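Local coordinates for uncharacterized novel protein (Burkholderia pseudomallei K96243, PDB 3FJV) that is of unknown function and belongs to the DUF3501 family, folding as an antiparallel sheet flanked by helices, at residues 22-33 with 44-53. Numbering follows the deposited sequence.
Sequences EHARVIAHKKRR and LFEDETTIRY
H29 reaches D47 with the rim of its imidazole, whose N-H suits a carboxylate: NE2 donates to D47 OD2 over a very short 2.5 Å, nearly straight, with ring and carboxylate planes 46° apart. CG of H29 stands anti to the backbone N (chi1 -177°), which sends the ring across to the other helix. There T49, small and beta-branched, lays CB against one face, offset toward the rim, as a CH-pi contact.

D47 is the N-cap of helix 48-62; its OD1 accepts from T50 N at 3.0 Å, while T50 OG1 takes the N-H of D47, completing a capping box. One carboxylate thus starts one helix and ties it to helix 12-30 through H29, in a helix-strand-strand-helix unit whose segments 22-30 and 48-53 run roughly antiparallel, axes at 144°.

R33, long and bent at chi2 and chi3, can serve a carbonyl and a carboxylate together: NE donates to F45 O at 2.9 Å, from above the carbonyl plane. D47 OD2 lies 3.4 Å from R33 NE but over the guanidinium face, a salt bridge of charge alone with no N-H pointing at it; NH2 makes another with D192.

Farther along, the flat Y53 ring offers a face to V26 CG1, 4.1 Å from its centroid. Y53 OH and H23 ND1 share a very short hydrogen bond of 2.5 Å at the imidazole edge, the rings rim to rim with planes at 82°, and a water links that same OH to H23 O.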
ATOM      1  N   GLU A  22       3.275 -16.354  20.802  1.00 14.16           N
ATOM      2  CA  GLU A  22       2.143 -15.998  19.977  1.00 15.33           C
ATOM      3  C   GLU A  22       2.452 -16.048  18.478  1.00 15.25           C
ATOM      4  O   GLU A  22       1.581 -16.508  17.705  1.00 16.59           O
ATOM      5  CB  GLU A  22       1.618 -14.612  20.353  1.00 13.01           C
ATOM      6  CG  GLU A  22       0.961 -14.553  21.738  1.00 15.35           C
ATOM      7  CD  GLU A  22      -0.299 -15.394  21.804  1.00 15.90           C
ATOM      8  OE1 GLU A  22      -0.192 -16.599  22.146  1.00 18.75           O
ATOM      9  OE2 GLU A  22      -1.383 -14.847  21.546  1.00 19.37           O
ATOM     10  N   HIS A  23       3.628 -15.568  18.056  1.00 14.31           N
ATOM     11  CA  HIS A  23       4.001 -15.641  16.615  1.00 15.54           C
ATOM     12  C   HIS A  23       3.841 -17.108  16.180  1.00 15.09           C
ATOM     13  O   HIS A  23       3.219 -17.378  15.169  1.00 14.20           O
ATOM     14  CB  HIS A  23       5.484 -15.233  16.265  1.00 18.78           C
ATOM     15  CG  HIS A  23       5.881 -13.787  16.516  1.00 17.50           C
ATOM     16  ND1 HIS A  23       5.155 -12.697  16.088  1.00 23.63           N
ATOM     17  CD2 HIS A  23       7.026 -13.274  17.053  1.00 26.20           C
ATOM     18  CE1 HIS A  23       5.792 -11.575  16.401  1.00 17.86           C
ATOM     19  NE2 HIS A  23       6.949 -11.898  16.966  1.00 23.07           N
ATOM     20  N   ALA A  24       4.428 -18.049  16.933  1.00 13.38           N
ATOM     21  CA  ALA A  24       4.331 -19.504  16.634  1.00 14.12           C
ATOM     22  C   ALA A  24       2.882 -20.064  16.707  1.00 14.15           C
ATOM     23  O   ALA A  24       2.446 -20.813  15.816  1.00 15.43           O
ATOM     24  CB  ALA A  24       5.299 -20.352  17.504  1.00 12.67           C
ATOM     25  N   ARG A  25       2.143 -19.693  17.728  1.00 13.83           N
ATOM     26  CA  ARG A  25       0.765 -20.164  17.877  1.00 13.03           C
ATOM     27  C   ARG A  25      -0.077 -19.729  16.686  1.00 11.96           C
ATOM     28  O   ARG A  25      -0.887 -20.499  16.135  1.00 11.36           O
ATOM     29  CB  ARG A  25       0.141 -19.635  19.162  1.00 16.47           C
ATOM     30  CG  ARG A  25      -1.172 -20.288  19.500  1.00 13.29           C
ATOM     31  CD  ARG A  25      -1.695 -19.841  20.831  1.00 10.48           C
ATOM     32  NE  ARG A  25      -2.040 -18.420  20.866  1.00 14.18           N
ATOM     33  CZ  ARG A  25      -3.225 -17.926  20.498  1.00 16.29           C
ATOM     34  NH1 ARG A  25      -4.176 -18.722  20.039  1.00 19.45           N
ATOM     35  NH2 ARG A  25      -3.446 -16.621  20.588  1.00 18.56           N
ATOM     36  N   VAL A  26       0.100 -18.499  16.261  1.00 16.41           N
ATOM     37  CA  VAL A  26      -0.733 -17.939  15.212  1.00 14.23           C
ATOM     38  C   VAL A  26      -0.319 -18.483  13.834  1.00 15.04           C
ATOM     39  O   VAL A  26      -1.162 -18.788  13.005  1.00 14.55           O
ATOM     40  CB  VAL A  26      -0.703 -16.374  15.282  1.00 15.70           C
ATOM     41  CG1 VAL A  26      -1.298 -15.716  14.040  1.00 16.23           C
ATOM     42  CG2 VAL A  26      -1.365 -15.891  16.591  1.00 20.05           C
ATOM     43  N   ILE A  27       0.978 -18.618  13.566  1.00 14.85           N
ATOM     44  CA  ILE A  27       1.433 -19.343  12.390  1.00 13.93           C
ATOM     45  C   ILE A  27       0.780 -20.720  12.244  1.00 13.89           C
ATOM     46  O   ILE A  27       0.301 -21.066  11.175  1.00 14.97           O
ATOM     47  CB  ILE A  27       3.014 -19.497  12.388  1.00 14.09           C
ATOM     48  CG1 ILE A  27       3.648 -18.153  11.952  1.00 23.91           C
ATOM     49  CG2 ILE A  27       3.488 -20.665  11.426  1.00 17.77           C
ATOM     50  CD1 ILE A  27       5.224 -18.071  12.117  1.00 20.29           C
ATOM     51  N   ALA A  28       0.748 -21.496  13.333  1.00 16.59           N
ATOM     52  CA  ALA A  28       0.145 -22.804  13.330  1.00 18.34           C
ATOM     53  C   ALA A  28      -1.352 -22.677  13.004  1.00 17.00           C
ATOM     54  O   ALA A  28      -1.885 -23.451  12.199  1.00 17.33           O
ATOM     55  CB  ALA A  28       0.335 -23.505  14.682  1.00 16.91           C
ATOM     56  N   HIS A  29      -2.015 -21.736  13.646  1.00 17.69           N
ATOM     57  CA  HIS A  29      -3.449 -21.510  13.404  1.00 15.61           C
ATOM     58  C   HIS A  29      -3.720 -21.184  11.930  1.00 15.04           C
ATOM     59  O   HIS A  29      -4.712 -21.656  11.342  1.00 14.49           O
ATOM     60  CB  HIS A  29      -4.016 -20.415  14.307  1.00 17.15           C
ATOM     61  CG  HIS A  29      -5.495 -20.206  14.152  1.00 15.01           C
ATOM     62  ND1 HIS A  29      -6.430 -21.087  14.672  1.00 17.20           N
ATOM     63  CD2 HIS A  29      -6.206 -19.231  13.522  1.00 20.11           C
ATOM     64  CE1 HIS A  29      -7.649 -20.663  14.363  1.00 22.18           C
ATOM     65  NE2 HIS A  29      -7.545 -19.538  13.667  1.00 15.14           N
ATOM     66  N   LYS A  30      -2.858 -20.376  11.341  1.00 15.53           N
ATOM     67  CA  LYS A  30      -3.107 -19.882   9.993  1.00 15.78           C
ATOM     68  C   LYS A  30      -3.037 -20.990   8.945  1.00 16.28           C
ATOM     69  O   LYS A  30      -3.478 -20.814   7.828  1.00 16.82           O
ATOM     70  CB  LYS A  30      -2.154 -18.731   9.630  1.00 16.09           C
ATOM     71  CG  LYS A  30      -2.404 -17.405  10.256  1.00 20.38           C
ATOM     72  CD  LYS A  30      -1.328 -16.419   9.832  1.00 19.28           C
ATOM     73  CE  LYS A  30      -1.567 -15.070  10.390  1.00 29.52           C
ATOM     74  NZ  LYS A  30      -0.635 -14.073   9.868  1.00 31.00           N
ATOM     75  N   LYS A  31      -2.476 -22.152   9.287  1.00 14.73           N
ATOM     76  CA  LYS A  31      -2.541 -23.302   8.395  1.00 15.68           C
ATOM     77  C   LYS A  31      -3.946 -23.732   8.109  1.00 17.45           C
ATOM     78  O   LYS A  31      -4.199 -24.357   7.071  1.00 18.19           O
ATOM     79  CB  LYS A  31      -1.689 -24.502   8.957  1.00 16.85           C
ATOM     80  CG  LYS A  31      -0.223 -24.123   8.896  1.00 21.74           C
ATOM     81  CD  LYS A  31       0.727 -25.137   9.513  1.00 33.97           C
ATOM     82  CE  LYS A  31       2.148 -24.562   9.538  1.00 47.62           C
ATOM     83  NZ  LYS A  31       3.137 -25.348  10.378  1.00 51.89           N
ATOM     84  N   ARG A  32      -4.899 -23.417   8.998  1.00 15.31           N
ATOM     85  CA  ARG A  32      -6.307 -23.709   8.703  1.00 14.16           C
ATOM     86  C   ARG A  32      -7.081 -22.574   8.046  1.00 16.17           C
ATOM     87  O   ARG A  32      -8.294 -22.678   7.872  1.00 14.30           O
ATOM     88  CB  ARG A  32      -7.009 -24.046  10.023  1.00 13.96           C
ATOM     89  CG  ARG A  32      -6.302 -25.209  10.734  1.00 24.06           C
ATOM     90  CD  ARG A  32      -7.232 -25.967  11.679  1.00 22.63           C
ATOM     91  NE  ARG A  32      -8.356 -26.573  10.969  1.00 24.49           N
ATOM     92  CZ  ARG A  32      -9.575 -26.734  11.482  1.00 25.72           C
ATOM     93  NH1 ARG A  32      -9.864 -26.321  12.736  1.00 23.43           N
ATOM     94  NH2 ARG A  32     -10.510 -27.302  10.747  1.00 21.91           N
ATOM     95  N   ARG A  33      -6.401 -21.469   7.782  1.00 14.72           N
ATOM     96  CA  ARG A  33      -7.082 -20.220   7.339  1.00 13.63           C
ATOM     97  C   ARG A  33      -6.559 -19.678   6.006  1.00 16.83           C
ATOM     98  O   ARG A  33      -7.188 -18.808   5.395  1.00 17.42           O
ATOM     99  CB  ARG A  33      -6.894 -19.153   8.430  1.00 14.41           C
ATOM    100  CG  ARG A  33      -7.361 -19.520   9.829  1.00 14.25           C
ATOM    101  CD  ARG A  33      -8.822 -19.862   9.901  1.00 12.89           C
ATOM    102  NE  ARG A  33      -9.658 -18.714   9.504  1.00 11.47           N
ATOM    103  CZ  ARG A  33     -10.971 -18.634   9.668  1.00 13.62           C
ATOM    104  NH1 ARG A  33     -11.673 -19.678  10.090  1.00 16.22           N
ATOM    105  NH2 ARG A  33     -11.594 -17.507   9.334  1.00 12.78           N
ATOM    106  N   LEU A  44      -5.964 -14.748   3.415  1.00 16.26           N
ATOM    107  CA  LEU A  44      -6.050 -15.222   4.781  1.00 17.13           C
ATOM    108  C   LEU A  44      -7.439 -14.955   5.257  1.00 17.00           C
ATOM    109  O   LEU A  44      -7.848 -13.786   5.375  1.00 17.30           O
ATOM    110  CB  LEU A  44      -5.032 -14.567   5.704  1.00 18.82           C
ATOM    111  CG  LEU A  44      -5.020 -15.127   7.157  1.00 16.68           C
ATOM    112  CD1 LEU A  44      -4.395 -16.512   7.189  1.00 18.89           C
ATOM    113  CD2 LEU A  44      -4.259 -14.123   8.046  1.00 15.33           C
ATOM    114  N   PHE A  45      -8.177 -16.035   5.537  1.00 13.86           N
ATOM    115  CA  PHE A  45      -9.494 -15.901   6.142  1.00 14.59           C
ATOM    116  C   PHE A  45      -9.343 -15.548   7.610  1.00 14.40           C
ATOM    117  O   PHE A  45      -8.667 -16.254   8.370  1.00 14.92           O
ATOM    118  CB  PHE A  45     -10.320 -17.156   5.919  1.00 15.44           C
ATOM    119  CG  PHE A  45     -10.776 -17.280   4.526  1.00 13.02           C
ATOM    120  CD1 PHE A  45     -11.960 -16.655   4.135  1.00 10.85           C
ATOM    121  CD2 PHE A  45      -9.982 -17.921   3.561  1.00 17.64           C
ATOM    122  CE1 PHE A  45     -12.419 -16.736   2.815  1.00 16.80           C
ATOM    123  CE2 PHE A  45     -10.392 -18.012   2.240  1.00 16.36           C
ATOM    124  CZ  PHE A  45     -11.628 -17.379   1.836  1.00 21.06           C
ATOM    125  N   GLU A  46      -9.930 -14.428   7.993  1.00 12.24           N
ATOM    126  CA  GLU A  46      -9.693 -13.825   9.304  1.00 12.78           C
ATOM    127  C   GLU A  46     -10.662 -14.311  10.378  1.00 15.95           C
ATOM    128  O   GLU A  46     -11.872 -14.501  10.126  1.00 15.66           O
ATOM    129  CB  GLU A  46      -9.702 -12.298   9.209  1.00 14.68           C
ATOM    130  CG  GLU A  46      -8.736 -11.733   8.193  1.00 15.73           C
ATOM    131  CD  GLU A  46      -7.272 -11.562   8.685  1.00 19.69           C
ATOM    132  OE1 GLU A  46      -6.985 -11.896   9.864  1.00 14.17           O
ATOM    133  OE2 GLU A  46      -6.448 -10.991   7.909  1.00 17.57           O
ATOM    134  N   ASP A  47     -10.138 -14.535  11.580  1.00 15.64           N
ATOM    135  CA  ASP A  47     -10.969 -14.910  12.737  1.00 16.64           C
ATOM    136  C   ASP A  47     -10.444 -14.247  14.020  1.00 17.57           C
ATOM    137  O   ASP A  47      -9.584 -13.360  13.946  1.00 15.42           O
ATOM    138  CB  ASP A  47     -11.075 -16.464  12.849  1.00 15.36           C
ATOM    139  CG  ASP A  47      -9.712 -17.147  13.123  1.00 18.53           C
ATOM    140  OD1 ASP A  47      -8.765 -16.436  13.583  1.00 14.78           O
ATOM    141  OD2 ASP A  47      -9.578 -18.387  12.898  1.00 17.07           O
ATOM    142  N   GLU A  48     -10.996 -14.614  15.185  1.00 14.28           N
ATOM    143  CA  GLU A  48     -10.572 -13.986  16.450  1.00 16.27           C
ATOM    144  C   GLU A  48      -9.036 -14.081  16.651  1.00 13.39           C
ATOM    145  O   GLU A  48      -8.370 -13.128  17.059  1.00 14.69           O
ATOM    146  CB  GLU A  48     -11.303 -14.598  17.642  1.00 15.87           C
ATOM    147  CG  GLU A  48     -10.994 -13.849  18.960  1.00 17.72           C
ATOM    148  CD  GLU A  48     -11.628 -14.458  20.174  1.00 22.26           C
ATOM    149  OE1 GLU A  48     -11.875 -15.671  20.194  1.00 20.88           O
ATOM    150  OE2 GLU A  48     -11.746 -13.741  21.172  1.00 21.32           O
ATOM    151  N   THR A  49      -8.489 -15.255  16.382  1.00 14.34           N
ATOM    152  CA  THR A  49      -7.067 -15.484  16.570  1.00 13.51           C
ATOM    153  C   THR A  49      -6.199 -14.578  15.665  1.00 14.92           C
ATOM    154  O   THR A  49      -5.267 -13.959  16.140  1.00 14.10           O
ATOM    155  CB  THR A  49      -6.748 -16.944  16.356  1.00 14.37           C
ATOM    156  OG1 THR A  49      -7.453 -17.750  17.327  1.00 14.42           O
ATOM    157  CG2 THR A  49      -5.257 -17.191  16.479  1.00 13.53           C
ATOM    158  N   THR A  50      -6.505 -14.552  14.383  1.00 13.39           N
ATOM    159  CA  THR A  50      -5.727 -13.794  13.430  1.00 15.75           C
ATOM    160  C   THR A  50      -5.868 -12.296  13.674  1.00 15.82           C
ATOM    161  O   THR A  50      -4.881 -11.563  13.525  1.00 15.88           O
ATOM    162  CB  THR A  50      -6.050 -14.106  11.945  1.00 15.45           C
ATOM    163  OG1 THR A  50      -7.395 -13.722  11.622  1.00 14.30           O
ATOM    164  CG2 THR A  50      -5.859 -15.611  11.621  1.00 15.35           C
ATOM    165  N   ILE A  51      -7.061 -11.856  14.064  1.00 14.44           N
ATOM    166  CA  ILE A  51      -7.334 -10.414  14.242  1.00 14.83           C
ATOM    167  C   ILE A  51      -6.701  -9.895  15.554  1.00 14.22           C
ATOM    168  O   ILE A  51      -5.999  -8.898  15.545  1.00 13.95           O
ATOM    169  CB  ILE A  51      -8.864 -10.083  14.141  1.00 12.93           C
ATOM    170  CG1 ILE A  51      -9.395 -10.465  12.745  1.00 15.08           C
ATOM    171  CG2 ILE A  51      -9.066  -8.530  14.352  1.00 14.74           C
ATOM    172  CD1 ILE A  51     -10.937 -10.494  12.612  1.00 11.91           C
ATOM    173  N   ARG A  52      -6.924 -10.601  16.663  1.00 15.09           N
ATOM    174  CA  ARG A  52      -6.330 -10.274  17.966  1.00 16.14           C
ATOM    175  C   ARG A  52      -4.804 -10.146  17.895  1.00 15.82           C
ATOM    176  O   ARG A  52      -4.229  -9.186  18.437  1.00 14.40           O
ATOM    177  CB  ARG A  52      -6.772 -11.311  18.990  1.00 17.51           C
ATOM    178  CG  ARG A  52      -6.490 -11.044  20.415  1.00 20.02           C
ATOM    179  CD  ARG A  52      -7.437 -11.836  21.315  1.00 19.33           C
ATOM    180  NE  ARG A  52      -7.070 -11.643  22.707  1.00 24.31           N
ATOM    181  CZ  ARG A  52      -6.137 -12.327  23.358  1.00 18.94           C
ATOM    182  NH1 ARG A  52      -5.519 -13.355  22.781  1.00 20.14           N
ATOM    183  NH2 ARG A  52      -5.820 -12.005  24.602  1.00 23.74           N
ATOM    184  N   TYR A  53      -4.175 -11.063  17.187  1.00 15.72           N
ATOM    185  CA  TYR A  53      -2.747 -11.020  16.937  1.00 15.54           C
ATOM    186  C   TYR A  53      -2.333  -9.763  16.168  1.00 19.49           C
ATOM    187  O   TYR A  53      -1.394  -9.075  16.551  1.00 15.82           O
ATOM    188  CB  TYR A  53      -2.327 -12.241  16.140  1.00 13.25           C
ATOM    189  CG  TYR A  53      -0.883 -12.255  15.712  1.00 12.65           C
ATOM    190  CD1 TYR A  53       0.121 -12.474  16.643  1.00 16.01           C
ATOM    191  CD2 TYR A  53      -0.511 -12.066  14.397  1.00 15.22           C
ATOM    192  CE1 TYR A  53       1.463 -12.479  16.293  1.00 16.63           C
ATOM    193  CE2 TYR A  53       0.854 -12.127  14.008  1.00 18.13           C
ATOM    194  CZ  TYR A  53       1.824 -12.328  14.963  1.00 18.14           C
ATOM    195  OH  TYR A  53       3.160 -12.405  14.641  1.00 18.98           O
TER
HETATM  196  O   HOH W   1      -2.862 -14.086  23.872  1.00 22.21           O
HETATM  197  O   HOH W   2       3.125 -15.165  13.279  1.00 33.55           O